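PDB 2E7Z: acetylene hydratase from Pelobacter acetylenicus, which catalyses the non-redox hydration of acetylene to acetaldehyde, using a tungsten bis-molybdopterin guanine dinucleotide cofactor and a [4Fe-4S] cluster. Local coordinates for residues A393-M398 with K407-L412; N415-Y420 with Q424-G429; G429-D434 with A447-Y452. All blocks are in the same frame, centred on the assembly; numbering follows the deposited sequence.

Interaction 1. Residues A393-M398 with K407-L412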
loop_
_atom_site.group_PDB
_atom_site.type_symbol
_atom_site.label_atom_id
_atom_site.label_comp_id
_atom_site.label_asym_id
_atom_site.label_seq_id
_atom_site.Cartn_x
_atom_site.Cartn_y
_atom_site.Cartn_z
ATOM N N ALA A 393 -7.204 -15.439 3.199
ATOM C CA ALA A 393 -8.041 -16.423 2.505
ATOM C C ALA A 393 -7.322 -16.997 1.284
ATOM O O ALA A 393 -7.428 -18.201 0.998
ATOM C CB ALA A 393 -9.373 -15.827 2.090
ATOM N N LEU A 394 -6.617 -16.130 0.554
ATOM C CA LEU A 394 -5.951 -16.599 -0.658
ATOM C C LEU A 394 -4.839 -17.608 -0.327
ATOM O O LEU A 394 -4.784 -18.702 -0.912
ATOM C CB LEU A 394 -5.394 -15.418 -1.438
ATOM C CG LEU A 394 -4.637 -15.806 -2.708
ATOM C CD1 LEU A 394 -5.549 -16.597 -3.721
ATOM C CD2 LEU A 394 -4.049 -14.557 -3.322
ATOM N N PHE A 395 -3.940 -17.238 0.595
ATOM C CA PHE A 395 -2.848 -18.152 0.929
ATOM C C PHE A 395 -3.372 -19.404 1.605
ATOM O O PHE A 395 -2.870 -20.488 1.427
ATOM C CB PHE A 395 -1.768 -17.457 1.769
ATOM C CG PHE A 395 -0.947 -16.477 0.980
ATOM C CD1 PHE A 395 -0.103 -16.909 -0.044
ATOM C CD2 PHE A 395 -1.026 -15.120 1.254
ATOM C CE1 PHE A 395 0.651 -15.989 -0.768
ATOM C CE2 PHE A 395 -0.296 -14.186 0.553
ATOM C CZ PHE A 395 0.552 -14.620 -0.465
ATOM N N THR A 396 -4.454 -19.263 2.366
ATOM C CA THR A 396 -5.048 -20.449 2.985
ATOM C C THR A 396 -5.639 -21.392 1.945
ATOM O O THR A 396 -5.490 -22.603 2.056
ATOM C CB THR A 396 -6.083 -20.035 4.038
ATOM O OG1 THR A 396 -5.390 -19.357 5.087
ATOM C CG2 THR A 396 -6.799 -21.227 4.618
ATOM N N ALA A 397 -6.250 -20.845 0.899
ATOM C CA ALA A 397 -6.797 -21.716 -0.148
ATOM C C ALA A 397 -5.655 -22.376 -0.894
ATOM O O ALA A 397 -5.703 -23.553 -1.222
ATOM C CB ALA A 397 -7.671 -20.915 -1.096
ATOM N N MET A 398 -4.611 -21.597 -1.148
ATOM C CA MET A 398 -3.395 -22.160 -1.757
ATOM C C MET A 398 -2.824 -23.326 -0.944
ATOM O O MET A 398 -2.503 -24.391 -1.498
ATOM C CB MET A 398 -2.336 -21.077 -1.955
ATOM C CG MET A 398 -2.747 -20.078 -3.028
ATOM S SD MET A 398 -1.766 -18.551 -2.948
ATOM C CE MET A 398 -0.137 -19.167 -3.489
ATOM N N LYS A 407 -4.289 -23.058 -7.512
ATOM C CA LYS A 407 -3.204 -23.903 -7.984
ATOM C C LYS A 407 -2.299 -23.220 -8.975
ATOM O O LYS A 407 -1.262 -23.794 -9.295
ATOM C CB LYS A 407 -3.774 -25.194 -8.611
ATOM C CG LYS A 407 -4.363 -26.118 -7.541
ATOM C CD LYS A 407 -3.271 -26.784 -6.708
ATOM C CE LYS A 407 -3.902 -27.720 -5.696
ATOM N NZ LYS A 407 -2.826 -28.362 -4.944
ATOM N N ALA A 408 -2.671 -22.036 -9.463
ATOM C CA ALA A 408 -1.755 -21.202 -10.247
ATOM C C ALA A 408 -1.607 -19.863 -9.545
ATOM O O ALA A 408 -2.602 -19.331 -9.056
ATOM C CB ALA A 408 -2.246 -20.989 -11.687
ATOM N N PHE A 409 -0.394 -19.312 -9.525
ATOM C CA PHE A 409 -0.135 -18.077 -8.810
ATOM C C PHE A 409 0.852 -17.211 -9.593
ATOM O O PHE A 409 1.942 -17.672 -9.970
ATOM C CB PHE A 409 0.341 -18.380 -7.388
ATOM C CG PHE A 409 0.547 -17.150 -6.528
ATOM C CD1 PHE A 409 1.771 -16.483 -6.461
ATOM C CD2 PHE A 409 -0.525 -16.663 -5.771
ATOM C CE1 PHE A 409 1.920 -15.355 -5.637
ATOM C CE2 PHE A 409 -0.350 -15.555 -4.913
ATOM C CZ PHE A 409 0.841 -14.892 -4.884
ATOM N N PHE A 410 0.445 -15.967 -9.873
ATOM C CA PHE A 410 1.305 -15.013 -10.566
ATOM C C PHE A 410 1.675 -13.897 -9.599
ATOM O O PHE A 410 0.785 -13.278 -8.990
ATOM C CB PHE A 410 0.664 -14.358 -11.801
ATOM C CG PHE A 410 0.273 -15.282 -12.909
ATOM C CD1 PHE A 410 0.637 -16.611 -12.950
ATOM C CD2 PHE A 410 -0.488 -14.754 -13.958
ATOM C CE1 PHE A 410 0.251 -17.435 -14.027
ATOM C CE2 PHE A 410 -0.863 -15.553 -15.034
ATOM C CZ PHE A 410 -0.456 -16.894 -15.075
ATOM N N ALA A 411 2.967 -13.592 -9.517
ATOM C CA ALA A 411 3.489 -12.473 -8.729
ATOM C C ALA A 411 4.003 -11.428 -9.700
ATOM O O ALA A 411 4.996 -11.698 -10.409
ATOM C CB ALA A 411 4.584 -12.931 -7.773
ATOM N N LEU A 412 3.382 -10.251 -9.745
ATOM C CA LEU A 412 3.719 -9.196 -10.705
ATOM C C LEU A 412 4.242 -8.011 -9.934
ATOM O O LEU A 412 3.491 -7.315 -9.266
ATOM C CB LEU A 412 2.505 -8.799 -11.561
ATOM C CG LEU A 412 1.748 -9.955 -12.218
ATOM C CD1 LEU A 412 0.462 -9.481 -12.916
ATOM C CD2 LEU A 412 2.643 -10.726 -13.151
#
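Met398, Leu394 and Phe395 of the helix at 393-398 close round the ring of Phe409 on strand 408-412, a wholly apolar helix-on-sheet contact with a Met-aromatic pair at its heart. The strand lies inside a mixed sheet, between the parallel strands 435-440 and 103-107, and the helix packs over one face of it. The directions of the two short axes differ by 137°. They come no closer than 10.9 Å, so the distance between the backbones is bridged by side chains. Phe409 does most of this: with CG turned anti to the backbone nitrogen (chi1 -176°), its side chain leaves the strand toward the helix, and the ring reaches all three partners. Met398 meets it with its far end, the chain bending at chi3 (69°) so that sulfur and methyl both reach CD2. Its CE sits 3.4 Å from Phe409 CD2, a tight fit, while SD is 4.5 Å from the ring centroid, neither squarely above the ring nor in its plane. Leu394 comes in differently, its CD2 meeting Phe409 CE2 at the ring edge, 4.1 Å away. Phe395 adds CE1, 4.3 Å from Phe409 CZ, and also stacks edge-to-face on Tyr420, a cofactor-binding residue. Leu430 of helix 423-431 touches both Met398 and Phe409, joining a third element to the cluster. Replacing Phe409 with an alanine removes the ring, and the Met398 thioether and Leu394 CD2 would probably be left without their partner, with a gap between helix and sheet. No hydrogen bond crosses between the two segments; their hold on each other rests on van der Waals contact between apolar groups, with the polarisable sulfur giving the aromatic ring a more favourable neighbour than a plain hydrocarbon chain probably would.

Interaction 2. Residues N415-Y420 with Q424-G429. With MGD (2-amino-5,6-dimercapto-7-methyl-3,7,8a,9-tetrahydro-8-oxa-1,3,9,10-tetraaza-anthracen-4-one guanosine dinucleotide), chain E.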
loop_
_atom_site.group_PDB
_atom_site.type_symbol
_atom_site.label_atom_id
_atom_site.label_comp_id
_atom_site.label_asym_id
_atom_site.label_seq_id
_atom_site.Cartn_x
_atom_site.Cartn_y
_atom_site.Cartn_z
ATOM N N ASN A 415 6.947 -9.251 -4.214
ATOM C CA ASN A 415 7.659 -10.292 -3.490
ATOM C C ASN A 415 6.688 -10.846 -2.454
ATOM O O ASN A 415 6.817 -10.665 -1.255
ATOM C CB ASN A 415 8.916 -9.690 -2.869
ATOM C CG ASN A 415 9.756 -10.693 -2.119
ATOM O OD1 ASN A 415 9.644 -11.903 -2.296
ATOM N ND2 ASN A 415 10.670 -10.158 -1.312
ATOM N N ALA A 416 5.683 -11.534 -2.989
ATOM C CA ALA A 416 4.504 -11.967 -2.242
ATOM C C ALA A 416 4.797 -12.811 -1.010
ATOM O O ALA A 416 4.126 -12.669 0.017
ATOM C CB ALA A 416 3.504 -12.697 -3.178
ATOM N N LEU A 417 5.816 -13.669 -1.071
ATOM C CA LEU A 417 6.186 -14.443 0.105
ATOM C C LEU A 417 6.327 -13.539 1.338
ATOM O O LEU A 417 5.985 -13.936 2.450
ATOM C CB LEU A 417 7.497 -15.211 -0.160
ATOM C CG LEU A 417 8.036 -15.955 1.048
ATOM C CD1 LEU A 417 7.133 -17.109 1.469
ATOM C CD2 LEU A 417 9.439 -16.464 0.706
ATOM N N MET A 418 6.893 -12.351 1.126
ATOM C CA MET A 418 7.293 -11.468 2.218
ATOM C C MET A 418 6.398 -10.248 2.380
ATOM O O MET A 418 6.706 -9.376 3.209
ATOM C CB MET A 418 8.750 -10.992 1.986
ATOM C CG MET A 418 9.821 -12.078 2.230
ATOM S SD MET A 418 11.501 -11.621 1.712
ATOM C CE MET A 418 11.746 -9.967 2.404
ATOM N N GLY A 419 5.308 -10.190 1.601
ATOM C CA GLY A 419 4.573 -8.937 1.422
ATOM C C GLY A 419 3.273 -8.866 2.182
ATOM O O GLY A 419 2.504 -7.903 2.020
ATOM N N TYR A 420 2.995 -9.871 3.018
ATOM C CA TYR A 420 1.736 -9.930 3.767
ATOM C C TYR A 420 2.058 -10.260 5.232
ATOM O O TYR A 420 3.005 -9.717 5.775
ATOM C CB TYR A 420 0.742 -10.899 3.096
ATOM C CG TYR A 420 0.428 -10.510 1.663
ATOM C CD1 TYR A 420 1.227 -10.966 0.599
ATOM C CD2 TYR A 420 -0.655 -9.665 1.371
ATOM C CE1 TYR A 420 0.959 -10.594 -0.721
ATOM C CE2 TYR A 420 -0.951 -9.318 0.040
ATOM C CZ TYR A 420 -0.142 -9.788 -0.986
ATOM O OH TYR A 420 -0.447 -9.416 -2.256
ATOM N N GLN A 424 5.059 -18.070 6.921
ATOM C CA GLN A 424 5.132 -19.531 6.851
ATOM C C GLN A 424 3.958 -20.083 6.009
ATOM O O GLN A 424 4.113 -21.067 5.275
ATOM C CB GLN A 424 5.129 -20.102 8.270
ATOM C CG GLN A 424 6.181 -19.526 9.172
ATOM C CD GLN A 424 5.793 -18.255 10.005
ATOM O OE1 GLN A 424 4.950 -17.394 9.635
ATOM N NE2 GLN A 424 6.455 -18.137 11.139
ATOM N N ASN A 425 2.775 -19.490 6.145
ATOM C CA ASN A 425 1.618 -19.976 5.427
ATOM C C ASN A 425 1.716 -19.566 3.956
ATOM O O ASN A 425 1.284 -20.295 3.079
ATOM C CB ASN A 425 0.320 -19.465 6.063
ATOM C CG ASN A 425 -0.854 -20.228 5.609
ATOM O OD1 ASN A 425 -0.826 -21.471 5.582
ATOM N ND2 ASN A 425 -1.917 -19.506 5.252
ATOM N N ALA A 426 2.292 -18.397 3.684
ATOM C CA ALA A 426 2.477 -18.006 2.301
ATOM C C ALA A 426 3.429 -18.999 1.624
ATOM O O ALA A 426 3.185 -19.396 0.492
ATOM C CB ALA A 426 2.973 -16.580 2.183
ATOM N N LEU A 427 4.486 -19.414 2.333
ATOM C CA LEU A 427 5.401 -20.429 1.815
ATOM C C LEU A 427 4.636 -21.742 1.559
ATOM O O LEU A 427 4.766 -22.345 0.491
ATOM C CB LEU A 427 6.585 -20.648 2.764
ATOM C CG LEU A 427 7.520 -21.768 2.295
ATOM C CD1 LEU A 427 8.123 -21.517 0.901
ATOM C CD2 LEU A 427 8.606 -21.923 3.353
ATOM N N LYS A 428 3.822 -22.175 2.531
ATOM C CA LYS A 428 3.068 -23.407 2.361
ATOM C C LYS A 428 2.144 -23.297 1.127
ATOM O O LYS A 428 2.024 -24.230 0.327
ATOM C CB LYS A 428 2.235 -23.728 3.619
ATOM C CG LYS A 428 1.425 -24.997 3.448
ATOM C CD LYS A 428 0.649 -25.366 4.674
ATOM C CE LYS A 428 -0.216 -26.558 4.310
ATOM N NZ LYS A 428 -0.879 -27.172 5.484
ATOM N N GLY A 429 1.498 -22.143 0.986
ATOM C CA GLY A 429 0.606 -21.894 -0.152
ATOM C C GLY A 429 1.355 -22.012 -1.472
ATOM O O GLY A 429 0.944 -22.711 -2.379
HETATM P PB MGD E . 7.788 -5.823 -2.283
HETATM O O1B MGD E . 7.040 -6.845 -1.464
HETATM O O2B MGD E . 9.171 -5.438 -1.907
HETATM O O3B MGD E . 6.974 -4.444 -2.381
HETATM O O3A MGD E . 4.621 -4.063 -1.587
HETATM P PA MGD E . 5.505 -4.103 -2.936
HETATM O O1A MGD E . 5.638 -2.746 -3.559
HETATM O O2A MGD E . 4.956 -5.245 -3.737
HETATM O "O5'" MGD E . 7.787 -6.391 -3.793
HETATM C "C5'" MGD E . 8.039 -5.498 -4.865
HETATM C "C4'" MGD E . 8.729 -6.314 -5.941
HETATM O "O4'" MGD E . 8.718 -5.526 -7.141
HETATM C "C3'" MGD E . 10.212 -6.553 -5.673
HETATM O "O3'" MGD E . 10.467 -7.967 -5.708
HETATM C "C2'" MGD E . 10.983 -5.801 -6.778
HETATM O "O2'" MGD E . 12.195 -6.424 -7.249
HETATM C "C1'" MGD E . 9.946 -5.758 -7.868
HETATM N N9 MGD E . 10.030 -4.630 -8.808
HETATM C C8 MGD E . 10.344 -3.341 -8.530
HETATM N N7 MGD E . 10.218 -2.571 -9.623
HETATM C C5 MGD E . 9.743 -3.369 -10.605
HETATM C C6 MGD E . 9.376 -3.220 -12.003
HETATM O O6 MGD E . 9.448 -2.113 -12.578
HETATM N N1 MGD E . 8.921 -4.323 -12.619
HETATM C C2 MGD E . 8.875 -5.539 -12.083
HETATM N N2 MGD E . 8.390 -6.574 -12.829
HETATM N N3 MGD E . 9.204 -5.751 -10.813
HETATM C C4 MGD E . 9.624 -4.710 -10.065
HETATM C C10 MGD E . 4.582 -2.838 -0.854
HETATM C C11 MGD E . 3.429 -2.952 0.120
HETATM O O11 MGD E . 3.812 -3.960 1.053
HETATM C C12 MGD E . 3.202 -1.630 0.813
HETATM S S12 MGD E . 2.990 -0.236 -0.154
HETATM C C13 MGD E . 3.107 -1.559 2.151
HETATM S S13 MGD E . 2.978 -0.073 2.973
HETATM C C14 MGD E . 3.130 -2.769 3.033
HETATM N N15 MGD E . 4.356 -2.859 3.812
HETATM C C16 MGD E . 4.463 -4.007 4.541
HETATM C C17 MGD E . 5.150 -4.102 5.837
HETATM O O17 MGD E . 5.675 -3.091 6.353
HETATM N N18 MGD E . 5.179 -5.306 6.443
HETATM C C19 MGD E . 4.610 -6.420 5.917
HETATM N N19 MGD E . 4.681 -7.599 6.570
HETATM N N20 MGD E . 3.994 -6.404 4.729
HETATM C C21 MGD E . 3.883 -5.264 4.035
HETATM N N22 MGD E . 3.236 -5.263 2.867
HETATM C C23 MGD E . 2.934 -4.028 2.173
#
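Tyr420 O accepts the exocyclic amino group N19 of the MGD pterin at 2.8 Å, with an N-H...O angle of 161°. One residue earlier, Gly419 O takes the ring nitrogen N22 of the same tricycle at 2.9 Å in a straighter bond (169°), and Asn415 N gives its hydrogen to O5', the oxygen between phosphate and ribose, at 3.0 Å. A single short loop therefore holds the cofactor at the pterin and at the phosphate through three main-chain hydrogen bonds, while the Asn415 amide is held by Thr446 and Ser610. Toward helix 423-431 the contact is carried by aliphatic groups, with no hydrogen bond between 415-420 and 424-429. Leu417, its CG anti to the backbone nitrogen (chi1 175°), sends CD1 alongside the helix backbone, 3.6 Å from Leu427 N and 3.8 Å from Leu427 CB. Ala426 turns its methyl toward the loop and meets Leu417 O at 4.0 Å; its small size is consistent with the close approach, Leu417 CA and Ala426 CA being 5.6 Å apart. The loop thus lies between cofactor and helix, following strand 408-412 in the chain and leading into helix 423-431. Tyr420 ties it to its surroundings, bonding through OH to Ser106 on strand 103-107 and touching Pro391 of helix 391-400.

Interaction 3. Residues G429-D434 with A447-Y452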
loop_
_atom_site.group_PDB
_atom_site.type_symbol
_atom_site.label_atom_id
_atom_site.label_comp_id
_atom_site.label_asym_id
_atom_site.label_seq_id
_atom_site.Cartn_x
_atom_site.Cartn_y
_atom_site.Cartn_z
ATOM N N GLY A 429 1.498 -22.143 0.986
ATOM C CA GLY A 429 0.606 -21.894 -0.152
ATOM C C GLY A 429 1.355 -22.012 -1.472
ATOM O O GLY A 429 0.944 -22.711 -2.379
ATOM N N LEU A 430 2.502 -21.327 -1.566
ATOM C CA LEU A 430 3.334 -21.394 -2.777
ATOM C C LEU A 430 3.818 -22.829 -3.058
ATOM O O LEU A 430 3.787 -23.286 -4.203
ATOM C CB LEU A 430 4.524 -20.413 -2.657
ATOM C CG LEU A 430 4.052 -18.948 -2.747
ATOM C CD1 LEU A 430 5.228 -18.041 -2.291
ATOM C CD2 LEU A 430 3.623 -18.600 -4.165
ATOM N N MET A 431 4.215 -23.556 -2.019
ATOM C CA MET A 431 4.686 -24.938 -2.198
ATOM C C MET A 431 3.566 -25.893 -2.655
ATOM O O MET A 431 3.862 -26.980 -3.144
ATOM C CB MET A 431 5.362 -25.461 -0.918
ATOM C CG MET A 431 6.701 -24.792 -0.620
ATOM S SD MET A 431 7.908 -25.130 -1.918
ATOM C CE MET A 431 8.083 -26.918 -1.796
ATOM N N ASN A 432 2.305 -25.492 -2.529
ATOM C CA ASN A 432 1.196 -26.344 -2.985
ATOM C C ASN A 432 0.677 -25.962 -4.373
ATOM O O ASN A 432 -0.308 -26.523 -4.821
ATOM C CB ASN A 432 0.065 -26.295 -1.954
ATOM C CG ASN A 432 -0.910 -27.448 -2.087
ATOM O OD1 ASN A 432 -2.120 -27.272 -1.883
ATOM N ND2 ASN A 432 -0.418 -28.612 -2.369
ATOM N N GLN A 433 1.361 -25.038 -5.044
ATOM C CA GLN A 433 0.978 -24.605 -6.396
ATOM C C GLN A 433 1.444 -25.560 -7.467
ATOM O O GLN A 433 2.482 -26.186 -7.325
ATOM C CB GLN A 433 1.518 -23.193 -6.698
ATOM C CG GLN A 433 0.987 -22.104 -5.771
ATOM C CD GLN A 433 -0.535 -22.140 -5.748
ATOM O OE1 GLN A 433 -1.174 -21.673 -6.678
ATOM N NE2 GLN A 433 -1.116 -22.724 -4.698
ATOM N N ASP A 434 0.643 -25.659 -8.530
ATOM C CA ASP A 434 1.051 -26.391 -9.734
ATOM C C ASP A 434 1.782 -25.474 -10.724
ATOM O O ASP A 434 2.596 -25.946 -11.511
ATOM C CB ASP A 434 -0.180 -26.999 -10.409
ATOM C CG ASP A 434 -0.781 -28.121 -9.615
ATOM O OD1 ASP A 434 -0.042 -28.802 -8.873
ATOM O OD2 ASP A 434 -1.995 -28.327 -9.751
ATOM N N ALA A 447 10.501 -15.299 -6.365
ATOM C CA ALA A 447 10.930 -15.823 -7.662
ATOM C C ALA A 447 11.620 -17.188 -7.494
ATOM O O ALA A 447 11.504 -18.072 -8.342
ATOM C CB ALA A 447 11.867 -14.833 -8.341
ATOM N N GLN A 448 12.270 -17.364 -6.347
ATOM C CA GLN A 448 12.976 -18.621 -6.083
ATOM C C GLN A 448 12.052 -19.821 -6.026
ATOM O O GLN A 448 12.446 -20.970 -6.200
ATOM C CB GLN A 448 13.707 -18.497 -4.775
ATOM C CG GLN A 448 14.974 -17.648 -4.978
ATOM C CD GLN A 448 15.722 -17.375 -3.691
ATOM O OE1 GLN A 448 15.765 -18.228 -2.795
ATOM N NE2 GLN A 448 16.327 -16.184 -3.595
ATOM N N LEU A 449 10.773 -19.519 -5.777
ATOM C CA LEU A 449 9.689 -20.509 -5.664
ATOM C C LEU A 449 8.902 -20.675 -6.952
ATOM O O LEU A 449 7.906 -21.410 -6.991
ATOM C CB LEU A 449 8.765 -20.132 -4.489
ATOM C CG LEU A 449 9.405 -20.345 -3.107
ATOM C CD1 LEU A 449 8.823 -19.440 -2.022
ATOM C CD2 LEU A 449 9.345 -21.802 -2.688
ATOM N N ALA A 450 9.356 -20.028 -8.028
ATOM C CA ALA A 450 8.599 -20.027 -9.259
ATOM C C ALA A 450 8.936 -21.187 -10.186
ATOM O O ALA A 450 10.010 -21.774 -10.075
ATOM C CB ALA A 450 8.756 -18.704 -9.973
ATOM N N ASP A 451 8.010 -21.484 -11.107
ATOM C CA ASP A 451 8.316 -22.333 -12.276
ATOM C C ASP A 451 9.004 -21.514 -13.365
ATOM O O ASP A 451 9.848 -22.025 -14.117
ATOM C CB ASP A 451 7.047 -22.962 -12.822
ATOM C CG ASP A 451 6.440 -23.913 -11.829
ATOM O OD1 ASP A 451 6.932 -25.060 -11.697
ATOM O OD2 ASP A 451 5.476 -23.529 -11.161
ATOM N N TYR A 452 8.633 -20.241 -13.469
ATOM C CA TYR A 452 9.157 -19.322 -14.486
ATOM C C TYR A 452 9.375 -17.967 -13.874
ATOM O O TYR A 452 8.458 -17.448 -13.179
ATOM C CB TYR A 452 8.183 -19.154 -15.685
ATOM C CG TYR A 452 7.856 -20.462 -16.364
ATOM C CD1 TYR A 452 6.800 -21.254 -15.911
ATOM C CD2 TYR A 452 8.643 -20.928 -17.429
ATOM C CE1 TYR A 452 6.501 -22.468 -16.480
ATOM C CE2 TYR A 452 8.395 -22.167 -18.008
ATOM C CZ TYR A 452 7.329 -22.929 -17.516
ATOM O OH TYR A 452 7.071 -24.159 -18.075
HETATM O O HOH W 1 5.144 -27.166 -11.543
#
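The backbones of 429-434 and 447-452 run nearest each other at Leu430 and Leu449, whose CA atoms are 7.0 Å apart, and open to 8.7 Å between the CA atoms of Asp434 and Asp451. Here the end of helix 423-431 and the turn after it meet the loop between strands 435-440 and 452-455, neighbours in the mixed sheet. At the closer end Leu449 uses both branches of its fork. With CG anti to the carbonyl carbon (chi1 -71°), chi2 divides the methyls: CD1 meets Leu430 CD1 at 3.9 Å and CD2 meets Met431 SD at 3.7 Å, the leucine lying roughly at right angles to each partner. Met431, folded at chi2 and chi3, brings its sulfur in at the more exposed margin, whereas the Leu430 pair is buried. The wider end is polar. A water donates one hydrogen to Asp434 O at 2.8 Å and the other to Asp451 OD1 at 2.8 Å; Lys90 of helix 80-98 also donates to Asp434 O. The second carboxylate oxygen, OD2, takes the backbone N-H of Val436 and a salt bridge to Arg70. Gly429 O is gripped twice, by Asn432 N and Gln433 NE2, from opposite faces of its carbonyl plane; Gln433 NE2 stands 38° out of that plane, 3.1 Å from Gly429 O. Gln433 NE2 also reaches Val406 O, just before strand 408-412. Arg70 serves both segments, donating also to Gln433 O and Leu449 O. The chemistry is thus divided: methyls and a thioether make up the closer end, while at the partly exposed end Arg70 probably favours the ionised form of Asp451, in which case the water joins two acceptors.

Helix 423-431 connects all three contacts: it supplies a segment to interactions 2 and 3, which share Gly429, and flanks interaction 1 through Leu430. Interaction 1 is fully buried and purely apolar, built on an aromatic ring and a methionine. Interaction 2, also buried, is aliphatic toward the helix but polar toward the cofactor. Interaction 3 lies farther from the centre of the chain, about 24 Å against 16 Å for interaction 2, and admits water and charge. The contacts also touch one another: Leu427 and Leu417 both pack on Leu449, and Lys407 O lies 2.8 Å from Asp434 N, a probable hydrogen bond joining interactions 1 and 3.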